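Local structure of alpha-1,2-mannosidase (Bacteroides thetaiotaomicron, 2WW2) at residues Y29-V34 and M38-P43; H521-V526 and E535-H540; Y580-Q585 and D612-S617; V338-T343 and L388-M393. The protein hydrolyses alpha-linked mannosides with inversion of configuration, as a calcium-dependent glycoside hydrolase of family 92 from a human gut symbiont. All coordinates share one frame; numbering follows the deposited sequence.

Contact 1: Y29-V34 and M38-P43; sequences YPAVAV and MNFWSP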
loop_
_atom_site.group_PDB
_atom_site.type_symbol
_atom_site.label_atom_id
_atom_site.label_comp_id
_atom_site.label_asym_id
_atom_site.label_seq_id
_atom_site.Cartn_x
_atom_site.Cartn_y
_atom_site.Cartn_z
ATOM N N TYR A 29 -20.258 -19.561 13.014
ATOM C CA TYR A 29 -21.505 -19.882 13.732
ATOM C C TYR A 29 -21.321 -20.217 15.213
ATOM O O TYR A 29 -20.343 -20.840 15.602
ATOM C CB TYR A 29 -22.340 -20.963 13.014
ATOM C CG TYR A 29 -21.750 -22.369 12.934
ATOM C CD1 TYR A 29 -21.964 -23.302 13.950
ATOM C CD2 TYR A 29 -21.005 -22.764 11.826
ATOM C CE1 TYR A 29 -21.463 -24.618 13.854
ATOM C CE2 TYR A 29 -20.495 -24.067 11.713
ATOM C CZ TYR A 29 -20.730 -24.982 12.730
ATOM O OH TYR A 29 -20.233 -26.270 12.635
ATOM N N PRO A 30 -22.295 -19.810 16.042
ATOM C CA PRO A 30 -22.165 -20.007 17.494
ATOM C C PRO A 30 -22.540 -21.440 17.906
ATOM O O PRO A 30 -23.642 -21.689 18.374
ATOM C CB PRO A 30 -23.148 -18.990 18.079
ATOM C CG PRO A 30 -24.235 -18.870 16.986
ATOM C CD PRO A 30 -23.501 -19.051 15.664
ATOM N N ALA A 31 -21.626 -22.381 17.707
ATOM C CA ALA A 31 -21.918 -23.802 17.886
ATOM C C ALA A 31 -22.354 -24.160 19.315
ATOM O O ALA A 31 -21.651 -23.879 20.304
ATOM C CB ALA A 31 -20.708 -24.622 17.491
ATOM N N VAL A 32 -23.514 -24.791 19.406
ATOM C CA VAL A 32 -23.988 -25.388 20.652
ATOM C C VAL A 32 -23.593 -26.868 20.611
ATOM O O VAL A 32 -23.965 -27.613 19.683
ATOM C CB VAL A 32 -25.502 -25.251 20.769
ATOM C CG1 VAL A 32 -26.021 -25.946 22.056
ATOM C CG2 VAL A 32 -25.887 -23.769 20.760
ATOM N N ALA A 33 -22.800 -27.305 21.587
ATOM C CA ALA A 33 -22.204 -28.633 21.476
ATOM C C ALA A 33 -21.645 -29.085 22.815
ATOM O O ALA A 33 -21.678 -28.339 23.785
ATOM C CB ALA A 33 -21.044 -28.602 20.436
ATOM N N VAL A 34 -21.133 -30.307 22.852
ATOM C CA VAL A 34 -20.164 -30.686 23.882
ATOM C C VAL A 34 -18.867 -30.942 23.121
ATOM O O VAL A 34 -18.890 -31.089 21.904
ATOM C CB VAL A 34 -20.589 -31.922 24.724
ATOM C CG1 VAL A 34 -21.812 -31.599 25.582
ATOM C CG2 VAL A 34 -20.875 -33.153 23.827
ATOM N N MET A 38 -20.469 -35.393 18.070
ATOM C CA MET A 38 -20.798 -35.868 16.729
ATOM C C MET A 38 -21.756 -34.929 16.016
ATOM O O MET A 38 -21.605 -34.702 14.833
ATOM C CB MET A 38 -21.414 -37.273 16.782
ATOM C CG MET A 38 -21.692 -37.858 15.374
ATOM S SD MET A 38 -22.359 -39.542 15.476
ATOM C CE MET A 38 -24.098 -39.197 15.610
ATOM N N ASN A 39 -22.728 -34.361 16.735
ATOM C CA ASN A 39 -23.660 -33.426 16.111
ATOM C C ASN A 39 -23.543 -32.079 16.815
ATOM O O ASN A 39 -23.517 -32.040 18.057
ATOM C CB ASN A 39 -25.117 -33.925 16.212
ATOM C CG ASN A 39 -25.342 -35.282 15.537
ATOM O OD1 ASN A 39 -26.037 -36.174 16.086
ATOM N ND2 ASN A 39 -24.800 -35.440 14.350
ATOM N N PHE A 40 -23.449 -31.001 16.046
ATOM C CA PHE A 40 -23.504 -29.632 16.613
ATOM C C PHE A 40 -24.846 -29.028 16.281
ATOM O O PHE A 40 -25.528 -29.490 15.351
ATOM C CB PHE A 40 -22.454 -28.699 16.022
ATOM C CG PHE A 40 -21.007 -29.070 16.331
ATOM C CD1 PHE A 40 -20.695 -29.998 17.321
ATOM C CD2 PHE A 40 -19.967 -28.442 15.628
ATOM C CE1 PHE A 40 -19.364 -30.331 17.612
ATOM C CE2 PHE A 40 -18.612 -28.757 15.903
ATOM C CZ PHE A 40 -18.313 -29.699 16.882
ATOM N N TRP A 41 -25.209 -27.968 17.005
ATOM C CA TRP A 41 -26.461 -27.257 16.740
ATOM C C TRP A 41 -26.152 -25.768 16.586
ATOM O O TRP A 41 -25.236 -25.253 17.241
ATOM C CB TRP A 41 -27.506 -27.527 17.857
ATOM C CG TRP A 41 -28.068 -28.930 17.700
ATOM C CD1 TRP A 41 -27.484 -30.110 18.109
ATOM C CD2 TRP A 41 -29.266 -29.289 17.005
ATOM N NE1 TRP A 41 -28.275 -31.180 17.709
ATOM C CE2 TRP A 41 -29.364 -30.698 17.029
ATOM C CE3 TRP A 41 -30.271 -28.550 16.361
ATOM C CZ2 TRP A 41 -30.442 -31.381 16.461
ATOM C CZ3 TRP A 41 -31.337 -29.236 15.787
ATOM C CH2 TRP A 41 -31.410 -30.630 15.844
ATOM N N SER A 42 -26.886 -25.086 15.707
ATOM C CA SER A 42 -26.684 -23.631 15.524
ATOM C C SER A 42 -27.939 -22.953 14.988
ATOM O O SER A 42 -28.660 -23.536 14.194
ATOM C CB SER A 42 -25.556 -23.429 14.480
ATOM O OG SER A 42 -25.336 -22.056 14.152
ATOM N N PRO A 43 -28.147 -21.684 15.345
ATOM C CA PRO A 43 -29.095 -20.861 14.617
ATOM C C PRO A 43 -28.677 -20.720 13.153
ATOM O O PRO A 43 -27.463 -20.752 12.817
ATOM C CB PRO A 43 -28.987 -19.483 15.312
ATOM C CG PRO A 43 -27.589 -19.488 15.922
ATOM C CD PRO A 43 -27.406 -20.922 16.369
HETATM O O HOH W 1 -22.353 -31.942 20.574
#
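Val32 N donates to Trp41 O at 2.8 Å, and the bond is returned by Trp41 N to Val32 O at 3.0 Å. This makes the two residues a single antiparallel hydrogen-bonded pair, by which the irregular segment 29-34 flanks the beginning of strand 40-44 in the beta-rich N-terminal domain; the other side of that strand pairs with strand 60-67. Tyr29 CG stands between its backbone N and carbonyl carbon (chi1 66°), which lays ring atom CD1 against Ser42, while Tyr29 CB is 3.4 Å from Ser42 OG, a hydroxyl that donates to Pro43 O. Tyr29 and Phe40 cross at about a right angle, with the phenolic OH, hydrogen-bonded to Gln69 O, at the ring edge 3.7 Å from Phe40 CD2. Ala33 CB comes within 3.4 Å of Phe40 CD1, while Arg299 adds a cation-pi contact to the same ring. The pyrrolidine rings of Pro30 and Pro43 meet through their CG atoms, 3.6 Å apart. A water accepts from Val34 N and donates to Asn39 O.

Contact 2: H521-V526 and E535-H540; sequences HWTWSV and ELMGGH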
loop_
_atom_site.group_PDB
_atom_site.type_symbol
_atom_site.label_atom_id
_atom_site.label_comp_id
_atom_site.label_asym_id
_atom_site.label_seq_id
_atom_site.Cartn_x
_atom_site.Cartn_y
_atom_site.Cartn_z
ATOM N N HIS A 521 5.872 -15.303 2.751
ATOM C CA HIS A 521 5.396 -16.177 3.831
ATOM C C HIS A 521 6.058 -17.546 3.794
ATOM O O HIS A 521 6.517 -18.036 4.818
ATOM C CB HIS A 521 3.872 -16.375 3.769
ATOM C CG HIS A 521 3.118 -15.129 3.444
ATOM N ND1 HIS A 521 2.890 -14.136 4.372
ATOM C CD2 HIS A 521 2.557 -14.703 2.286
ATOM C CE1 HIS A 521 2.213 -13.153 3.801
ATOM N NE2 HIS A 521 1.993 -13.477 2.537
ATOM N N TRP A 522 6.069 -18.165 2.617
ATOM C CA TRP A 522 6.480 -19.571 2.464
ATOM C C TRP A 522 7.971 -19.817 2.707
ATOM O O TRP A 522 8.391 -20.942 3.022
ATOM C CB TRP A 522 6.002 -20.124 1.106
ATOM C CG TRP A 522 4.554 -20.501 1.181
ATOM C CD1 TRP A 522 3.477 -19.731 0.817
ATOM C CD2 TRP A 522 4.020 -21.717 1.718
ATOM N NE1 TRP A 522 2.302 -20.414 1.075
ATOM C CE2 TRP A 522 2.613 -21.630 1.639
ATOM C CE3 TRP A 522 4.603 -22.879 2.272
ATOM C CZ2 TRP A 522 1.771 -22.663 2.083
ATOM C CZ3 TRP A 522 3.774 -23.894 2.702
ATOM C CH2 TRP A 522 2.368 -23.785 2.605
ATOM N N THR A 523 8.771 -18.762 2.601
ATOM C CA THR A 523 10.205 -18.881 2.871
ATOM C C THR A 523 10.475 -19.328 4.317
ATOM O O THR A 523 11.498 -19.943 4.596
ATOM C CB THR A 523 10.944 -17.573 2.519
ATOM O OG1 THR A 523 10.901 -17.397 1.096
ATOM C CG2 THR A 523 12.432 -17.609 2.976
ATOM N N TRP A 524 9.538 -19.062 5.223
ATOM C CA TRP A 524 9.704 -19.447 6.633
ATOM C C TRP A 524 9.261 -20.866 6.958
ATOM O O TRP A 524 9.393 -21.323 8.097
ATOM C CB TRP A 524 8.940 -18.461 7.530
ATOM C CG TRP A 524 9.466 -17.076 7.325
ATOM C CD1 TRP A 524 8.909 -16.089 6.551
ATOM C CD2 TRP A 524 10.688 -16.539 7.845
ATOM N NE1 TRP A 524 9.708 -14.968 6.580
ATOM C CE2 TRP A 524 10.801 -15.216 7.363
ATOM C CE3 TRP A 524 11.687 -17.041 8.682
ATOM C CZ2 TRP A 524 11.870 -14.388 7.691
ATOM C CZ3 TRP A 524 12.763 -16.214 9.002
ATOM C CH2 TRP A 524 12.837 -14.897 8.510
ATOM N N SER A 525 8.717 -21.564 5.967
ATOM C CA SER A 525 8.114 -22.875 6.214
ATOM C C SER A 525 9.172 -23.977 6.317
ATOM O O SER A 525 9.199 -24.922 5.507
ATOM C CB SER A 525 7.076 -23.212 5.126
ATOM O OG SER A 525 6.316 -24.348 5.490
ATOM N N VAL A 526 10.043 -23.846 7.318
ATOM C CA VAL A 526 11.088 -24.837 7.563
ATOM C C VAL A 526 11.185 -25.036 9.076
ATOM O O VAL A 526 12.199 -24.739 9.693
ATOM C CB VAL A 526 12.455 -24.374 6.993
ATOM C CG1 VAL A 526 13.479 -25.533 6.993
ATOM C CG2 VAL A 526 12.278 -23.839 5.566
ATOM N N GLU A 535 21.109 -20.781 7.704
ATOM C CA GLU A 535 22.277 -21.003 6.848
ATOM C C GLU A 535 22.015 -20.508 5.433
ATOM O O GLU A 535 22.867 -19.866 4.821
ATOM C CB GLU A 535 22.656 -22.484 6.778
ATOM C CG GLU A 535 23.311 -23.020 8.022
ATOM C CD GLU A 535 23.537 -24.528 7.956
ATOM O OE1 GLU A 535 24.076 -25.077 8.942
ATOM O OE2 GLU A 535 23.166 -25.161 6.929
ATOM N N LEU A 536 20.849 -20.840 4.897
ATOM C CA LEU A 536 20.469 -20.343 3.588
ATOM C C LEU A 536 20.492 -18.814 3.582
ATOM O O LEU A 536 20.947 -18.205 2.623
ATOM C CB LEU A 536 19.066 -20.845 3.201
ATOM C CG LEU A 536 18.946 -22.347 2.932
ATOM C CD1 LEU A 536 17.515 -22.712 2.598
ATOM C CD2 LEU A 536 19.892 -22.795 1.819
ATOM N N MET A 537 19.983 -18.204 4.645
ATOM C CA MET A 537 19.842 -16.755 4.698
ATOM C C MET A 537 21.167 -16.033 4.978
ATOM O O MET A 537 21.227 -14.800 4.945
ATOM C CB MET A 537 18.814 -16.364 5.759
ATOM C CG MET A 537 17.385 -16.752 5.407
ATOM S SD MET A 537 16.247 -16.195 6.654
ATOM C CE MET A 537 14.673 -16.629 5.908
ATOM N N GLY A 538 22.212 -16.795 5.271
ATOM C CA GLY A 538 23.525 -16.219 5.523
ATOM C C GLY A 538 23.898 -16.125 6.993
ATOM O O GLY A 538 24.935 -15.570 7.327
ATOM N N GLY A 539 23.056 -16.654 7.881
ATOM C CA GLY A 539 23.438 -16.775 9.298
ATOM C C GLY A 539 22.370 -16.252 10.238
ATOM O O GLY A 539 21.338 -15.749 9.791
ATOM N N HIS A 540 22.620 -16.346 11.543
ATOM C CA HIS A 540 21.654 -15.865 12.526
ATOM C C HIS A 540 21.361 -14.383 12.337
ATOM O O HIS A 540 20.211 -13.954 12.435
ATOM C CB HIS A 540 22.136 -16.122 13.958
ATOM C CG HIS A 540 22.152 -17.571 14.338
ATOM N ND1 HIS A 540 22.627 -18.014 15.551
ATOM C CD2 HIS A 540 21.766 -18.678 13.656
ATOM C CE1 HIS A 540 22.515 -19.332 15.609
ATOM N NE2 HIS A 540 22.004 -19.761 14.470
#
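Met537 and Trp524 carry this contact, and the main interaction is CH-pi. Met537 CE sits over one face of the indole, 3.8 Å from the centroid of the six-membered ring and 20° off its normal, displaced toward the rim so that Trp524 CH2 is its nearest ring atom, at 3.6 Å. The sulfur takes a more oblique place, Met537 SD lying 4.8 Å from the same centroid of Trp524. An extended chain beyond CG (chi2 -177°, chi3 174°) carries the methyl out to the indole, which the methionine crosses at about a right angle. The second kind of contact is aliphatic: Thr523 CG2 touches Met537 CE at 3.8 Å, whereas Thr523 OG1 is engaged by Ser519 O and Met492 N. An alanine in place of Trp524 would remove the indole and is likely to leave the Met537 methyl without the face it packs on, opening a gap beside Thr523 CG2. Leu547 and Met550 of helix 540-551 also pack on the indole. Gly538 follows the helix with positive phi in a Schellman motif, so the arrangement is a Met-aromatic contact at a helix C-terminus in the helical catalytic domain.

Contact 3: Y580-Q585 and D612-S617; sequences YAHGNQ and DKLYNS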
loop_
_atom_site.group_PDB
_atom_site.type_symbol
_atom_site.label_atom_id
_atom_site.label_comp_id
_atom_site.label_asym_id
_atom_site.label_seq_id
_atom_site.Cartn_x
_atom_site.Cartn_y
_atom_site.Cartn_z
ATOM N N TYR A 580 3.375 -8.374 8.527
ATOM C CA TYR A 580 3.173 -9.635 9.253
ATOM C C TYR A 580 1.755 -10.150 9.027
ATOM O O TYR A 580 0.788 -9.515 9.441
ATOM C CB TYR A 580 3.456 -9.488 10.753
ATOM C CG TYR A 580 3.135 -10.751 11.536
ATOM C CD1 TYR A 580 3.597 -11.998 11.104
ATOM C CD2 TYR A 580 2.365 -10.698 12.698
ATOM C CE1 TYR A 580 3.300 -13.173 11.821
ATOM C CE2 TYR A 580 2.065 -11.851 13.411
ATOM C CZ TYR A 580 2.531 -13.083 12.972
ATOM O OH TYR A 580 2.222 -14.219 13.680
ATOM N N ALA A 581 1.623 -11.290 8.360
ATOM C CA ALA A 581 0.293 -11.805 8.070
ATOM C C ALA A 581 -0.118 -12.785 9.159
ATOM O O ALA A 581 -0.128 -13.995 8.948
ATOM C CB ALA A 581 0.262 -12.476 6.697
ATOM N N HIS A 582 -0.441 -12.261 10.332
ATOM C CA HIS A 582 -0.785 -13.130 11.450
ATOM C C HIS A 582 -1.939 -14.064 11.058
ATOM O O HIS A 582 -2.993 -13.623 10.613
ATOM C CB HIS A 582 -1.141 -12.328 12.703
ATOM C CG HIS A 582 -1.407 -13.195 13.898
ATOM N ND1 HIS A 582 -0.434 -13.998 14.458
ATOM C CD2 HIS A 582 -2.536 -13.409 14.621
ATOM C CE1 HIS A 582 -0.944 -14.656 15.485
ATOM N NE2 HIS A 582 -2.219 -14.315 15.606
ATOM N N GLY A 583 -1.722 -15.358 11.213
ATOM C CA GLY A 583 -2.715 -16.337 10.813
ATOM C C GLY A 583 -2.288 -17.087 9.566
ATOM O O GLY A 583 -2.714 -18.223 9.347
ATOM N N ASN A 584 -1.462 -16.455 8.740
ATOM C CA ASN A 584 -0.999 -17.123 7.535
ATOM C C ASN A 584 -0.162 -18.334 7.942
ATOM O O ASN A 584 0.816 -18.216 8.689
ATOM C CB ASN A 584 -0.254 -16.159 6.613
ATOM C CG ASN A 584 0.015 -16.754 5.226
ATOM O OD1 ASN A 584 -0.541 -16.309 4.209
ATOM N ND2 ASN A 584 0.882 -17.747 5.184
ATOM N N GLN A 585 -0.582 -19.504 7.480
ATOM C CA GLN A 585 -0.092 -20.774 8.028
ATOM C C GLN A 585 1.437 -20.927 8.086
ATOM O O GLN A 585 1.985 -21.231 9.149
ATOM C CB GLN A 585 -0.766 -21.960 7.309
ATOM C CG GLN A 585 -2.231 -22.222 7.741
ATOM C CD GLN A 585 -3.236 -21.232 7.135
ATOM O OE1 GLN A 585 -2.887 -20.381 6.322
ATOM N NE2 GLN A 585 -4.488 -21.356 7.532
ATOM N N ASP A 612 -1.894 -8.794 22.516
ATOM C CA ASP A 612 -2.605 -7.584 22.943
ATOM C C ASP A 612 -3.322 -6.905 21.777
ATOM O O ASP A 612 -4.418 -6.382 21.940
ATOM C CB ASP A 612 -1.634 -6.575 23.566
ATOM C CG ASP A 612 -1.184 -6.961 24.983
ATOM O OD1 ASP A 612 -1.770 -7.873 25.614
ATOM O OD2 ASP A 612 -0.221 -6.327 25.475
ATOM N N LYS A 613 -2.700 -6.882 20.603
ATOM C CA LYS A 613 -3.211 -6.027 19.522
ATOM C C LYS A 613 -4.104 -6.696 18.480
ATOM O O LYS A 613 -4.912 -6.019 17.850
ATOM C CB LYS A 613 -2.053 -5.288 18.851
ATOM C CG LYS A 613 -1.608 -4.129 19.727
ATOM C CD LYS A 613 -0.173 -3.764 19.549
ATOM C CE LYS A 613 0.079 -2.468 20.363
ATOM N NZ LYS A 613 1.464 -2.033 20.233
ATOM N N LEU A 614 -3.977 -8.008 18.311
ATOM C CA LEU A 614 -4.700 -8.706 17.253
ATOM C C LEU A 614 -5.841 -9.602 17.737
ATOM O O LEU A 614 -6.397 -10.390 16.948
ATOM C CB LEU A 614 -3.723 -9.546 16.441
ATOM C CG LEU A 614 -2.667 -8.728 15.690
ATOM C CD1 LEU A 614 -1.916 -9.658 14.774
ATOM C CD2 LEU A 614 -3.312 -7.571 14.892
ATOM N N TYR A 615 -6.195 -9.478 19.017
ATOM C CA TYR A 615 -7.259 -10.308 19.589
ATOM C C TYR A 615 -8.172 -9.517 20.506
ATOM O O TYR A 615 -7.737 -8.608 21.238
ATOM C CB TYR A 615 -6.678 -11.471 20.416
ATOM C CG TYR A 615 -6.021 -12.543 19.602
ATOM C CD1 TYR A 615 -6.755 -13.609 19.110
ATOM C CD2 TYR A 615 -4.664 -12.470 19.290
ATOM C CE1 TYR A 615 -6.152 -14.589 18.350
ATOM C CE2 TYR A 615 -4.061 -13.432 18.529
ATOM C CZ TYR A 615 -4.797 -14.487 18.056
ATOM O OH TYR A 615 -4.174 -15.463 17.294
ATOM N N ASN A 616 -9.449 -9.862 20.459
ATOM C CA ASN A 616 -10.354 -9.532 21.550
ATOM C C ASN A 616 -11.470 -10.578 21.593
ATOM O O ASN A 616 -11.520 -11.474 20.747
ATOM C CB ASN A 616 -10.888 -8.098 21.439
ATOM C CG ASN A 616 -11.737 -7.890 20.221
ATOM O OD1 ASN A 616 -12.839 -8.435 20.113
ATOM N ND2 ASN A 616 -11.240 -7.078 19.290
ATOM N N SER A 617 -12.347 -10.490 22.584
ATOM C CA SER A 617 -13.320 -11.546 22.773
ATOM C C SER A 617 -14.660 -11.262 22.096
ATOM O O SER A 617 -15.595 -12.058 22.235
ATOM C CB SER A 617 -13.555 -11.774 24.276
ATOM O OG SER A 617 -14.299 -10.683 24.810
#
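A buried histidine-tyrosine hydrogen bond, His582 to Tyr615, joins the loop after helix 565-577 to the chain leaving helix 600-613 in the catalytic domain. His582 occupies the second position of a type II beta turn, Ala581 to Asn584, and Gly583 supplies the positive phi that this turn needs. His582 NE2 lies 2.8 Å from Tyr615 OH at 168°, with either group possibly the donor, and the hydroxyl meets the imidazole edge in its plane. The two rings stand rim to rim, planes at 80°, neither over the face of the other. CG of the histidine is anti to the backbone N (chi1 -176°), which places NE2 within bonding distance of the tyrosine hydroxyl. The other nitrogen, His582 ND1, makes a nearly straight bond of 2.8 Å to Tyr580 OH, so hydrogen bonds at both nitrogens fix the ring's rotation. Tyr615 OH is also hydrogen-bonded to Thr631 OG1, while Trp634 meets the imidazole edge-to-face. Tyr615 touches Asp627, a sodium ligand, and Leu614 also packs on Tyr557 of another copy of the protein in the assembly. Leu614 and His582 slide past each other in opposite directions: Leu614 CD1 lies 3.5 Å from His582 CB and 3.7 Å from His582 CG. His582 N sits 3.8 Å above the centre of the Tyr580 ring.

Contact 4: V338-T343 and L388-M393; sequences VHPLFT and LVDAWM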
loop_
_atom_site.group_PDB
_atom_site.type_symbol
_atom_site.label_atom_id
_atom_site.label_comp_id
_atom_site.label_asym_id
_atom_site.label_seq_id
_atom_site.Cartn_x
_atom_site.Cartn_y
_atom_site.Cartn_z
ATOM N N VAL A 338 -3.407 -27.304 17.027
ATOM C CA VAL A 338 -4.630 -27.909 17.581
ATOM C C VAL A 338 -4.354 -29.350 18.071
ATOM O O VAL A 338 -4.609 -29.701 19.228
ATOM C CB VAL A 338 -5.806 -27.891 16.540
ATOM C CG1 VAL A 338 -6.945 -28.793 17.001
ATOM C CG2 VAL A 338 -6.325 -26.441 16.322
ATOM N N HIS A 339 -3.839 -30.199 17.196
ATOM C CA HIS A 339 -3.547 -31.563 17.648
ATOM C C HIS A 339 -2.435 -31.626 18.681
ATOM O O HIS A 339 -2.523 -32.406 19.616
ATOM C CB HIS A 339 -3.343 -32.504 16.456
ATOM C CG HIS A 339 -4.628 -32.818 15.769
ATOM N ND1 HIS A 339 -5.509 -33.763 16.254
ATOM C CD2 HIS A 339 -5.239 -32.238 14.706
ATOM C CE1 HIS A 339 -6.584 -33.795 15.483
ATOM N NE2 HIS A 339 -6.444 -32.881 14.536
ATOM N N PRO A 340 -1.385 -30.790 18.530
ATOM C CA PRO A 340 -0.408 -30.759 19.622
ATOM C C PRO A 340 -1.026 -30.375 20.959
ATOM O O PRO A 340 -0.632 -30.921 21.991
ATOM C CB PRO A 340 0.592 -29.709 19.165
ATOM C CG PRO A 340 0.596 -29.903 17.609
ATOM C CD PRO A 340 -0.878 -30.153 17.297
ATOM N N LEU A 341 -1.980 -29.440 20.966
ATOM C CA LEU A 341 -2.659 -29.142 22.225
ATOM C C LEU A 341 -3.345 -30.408 22.762
ATOM O O LEU A 341 -3.292 -30.683 23.966
ATOM C CB LEU A 341 -3.679 -27.990 22.072
ATOM C CG LEU A 341 -4.261 -27.476 23.402
ATOM C CD1 LEU A 341 -3.202 -26.756 24.228
ATOM C CD2 LEU A 341 -5.507 -26.541 23.219
ATOM N N PHE A 342 -4.003 -31.175 21.889
ATOM C CA PHE A 342 -4.617 -32.425 22.341
ATOM C C PHE A 342 -3.568 -33.373 22.937
ATOM O O PHE A 342 -3.786 -33.953 24.000
ATOM C CB PHE A 342 -5.402 -33.161 21.214
ATOM C CG PHE A 342 -6.514 -32.347 20.587
ATOM C CD1 PHE A 342 -7.170 -31.335 21.305
ATOM C CD2 PHE A 342 -6.917 -32.604 19.276
ATOM C CE1 PHE A 342 -8.206 -30.587 20.706
ATOM C CE2 PHE A 342 -7.936 -31.853 18.673
ATOM C CZ PHE A 342 -8.581 -30.839 19.394
ATOM N N THR A 343 -2.427 -33.534 22.277
ATOM C CA THR A 343 -1.440 -34.495 22.789
ATOM C C THR A 343 -1.007 -34.131 24.195
ATOM O O THR A 343 -0.573 -34.999 24.945
ATOM C CB THR A 343 -0.154 -34.594 21.901
ATOM O OG1 THR A 343 0.524 -33.336 21.908
ATOM C CG2 THR A 343 -0.508 -34.990 20.454
ATOM N N LEU A 388 0.265 -38.395 13.515
ATOM C CA LEU A 388 0.714 -39.692 13.996
ATOM C C LEU A 388 2.072 -39.601 14.700
ATOM O O LEU A 388 2.273 -40.166 15.776
ATOM C CB LEU A 388 0.785 -40.704 12.837
ATOM C CG LEU A 388 -0.527 -41.094 12.128
ATOM C CD1 LEU A 388 -0.246 -42.109 10.991
ATOM C CD2 LEU A 388 -1.476 -41.712 13.135
ATOM N N VAL A 389 3.021 -38.913 14.077
ATOM C CA VAL A 389 4.398 -38.918 14.614
ATOM C C VAL A 389 4.534 -38.019 15.851
ATOM O O VAL A 389 5.203 -38.373 16.836
ATOM C CB VAL A 389 5.401 -38.508 13.533
ATOM C CG1 VAL A 389 6.803 -38.354 14.147
ATOM C CG2 VAL A 389 5.388 -39.568 12.398
ATOM N N ASP A 390 3.891 -36.859 15.812
ATOM C CA ASP A 390 3.930 -35.980 16.976
ATOM C C ASP A 390 3.402 -36.734 18.201
ATOM O O ASP A 390 4.009 -36.685 19.299
ATOM C CB ASP A 390 3.130 -34.689 16.740
ATOM C CG ASP A 390 3.260 -33.709 17.899
ATOM O OD1 ASP A 390 4.406 -33.274 18.187
ATOM O OD2 ASP A 390 2.225 -33.383 18.534
ATOM N N ALA A 391 2.284 -37.446 18.020
ATOM C CA ALA A 391 1.693 -38.215 19.123
ATOM C C ALA A 391 2.642 -39.314 19.562
ATOM O O ALA A 391 2.900 -39.484 20.754
ATOM C CB ALA A 391 0.351 -38.808 18.714
ATOM N N TRP A 392 3.195 -40.034 18.595
ATOM C CA TRP A 392 4.070 -41.162 18.903
ATOM C C TRP A 392 5.261 -40.718 19.749
ATOM O O TRP A 392 5.660 -41.416 20.694
ATOM C CB TRP A 392 4.555 -41.805 17.606
ATOM C CG TRP A 392 5.224 -43.138 17.801
ATOM C CD1 TRP A 392 6.550 -43.364 18.019
ATOM C CD2 TRP A 392 4.595 -44.427 17.785
ATOM N NE1 TRP A 392 6.790 -44.714 18.135
ATOM C CE2 TRP A 392 5.604 -45.387 17.991
ATOM C CE3 TRP A 392 3.279 -44.859 17.606
ATOM C CZ2 TRP A 392 5.334 -46.763 18.050
ATOM C CZ3 TRP A 392 3.009 -46.226 17.656
ATOM C CH2 TRP A 392 4.033 -47.156 17.870
ATOM N N MET A 393 5.831 -39.562 19.409
ATOM C CA MET A 393 7.049 -39.118 20.084
ATOM C C MET A 393 6.751 -38.592 21.477
ATOM O O MET A 393 7.666 -38.332 22.254
ATOM C CB MET A 393 7.776 -38.064 19.262
ATOM C CG MET A 393 8.230 -38.580 17.909
ATOM S SD MET A 393 9.190 -40.102 18.037
ATOM C CE MET A 393 9.282 -40.551 16.326
#
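Asp390 reaches across at about a right angle to both Thr343 and Pro340, and a single carboxylate oxygen does the touching. Asp390 OD2 lies 3.7 Å from Thr343 CG2 and 4.0 Å from Pro340 CG. CG of the aspartate is anti to the backbone N (chi1 -175°), which sets the carboxylate against Pro340 and Thr343. Thr343 turns its two branches to different tasks. Thr343 OG1 sits between the backbone N and the carbonyl carbon (chi1 64°) and donates to Pro340 O at 2.7 Å, one turn back in its own helix, while Thr343 CG2 faces Ala391, whose CB is 4.3 Å away. The two segments run nearly parallel, their axes 23° apart and 10.0 Å at closest approach, a pairing of helices within the catalytic domain, whose family fold is an (alpha/alpha)6 barrel. The backbones come closest at Thr343 and Ala391, with CA atoms 6.1 Å apart. Lys394 supplies the polar link, its ammonium forming a salt bridge with Asp390 OD2 and a hydrogen bond to Thr343 OG1; Asp390 OD1 accepts from Gly648 N. With an alanine in place of Thr343, the ammonium of Lys394 would probably lose one of its oxygen partners and a gap would open beside Ala391 and the aspartate. Pro644 packs on Pro340, and Ser350 of helix 347-364 lies against Thr343.

Contact 1 belongs to the N-terminal domain, and the other three lie in the helical catalytic domain. Contacts 2 and 3 touch directly, His521 CE1 resting 3.6 Å from Ala581 CB. Contacts 3 and 4 stay about 10 Å apart at their nearest atoms, but helix 632-640 packs on Val338 and Leu341 and also reaches His582. Contact 1 approaches contacts 4 and 3 to about 10 and 11 Å between nearest atoms. GH92 enzymes generally place their active site between the two domains, and contact 1 probably lies near that interface. A glycerol, probably from the crystallisation liquor, is hydrogen-bonded to Tyr29 O, as may happen in a pocket; a sodium ion lies about 8 Å from the His582 side chain.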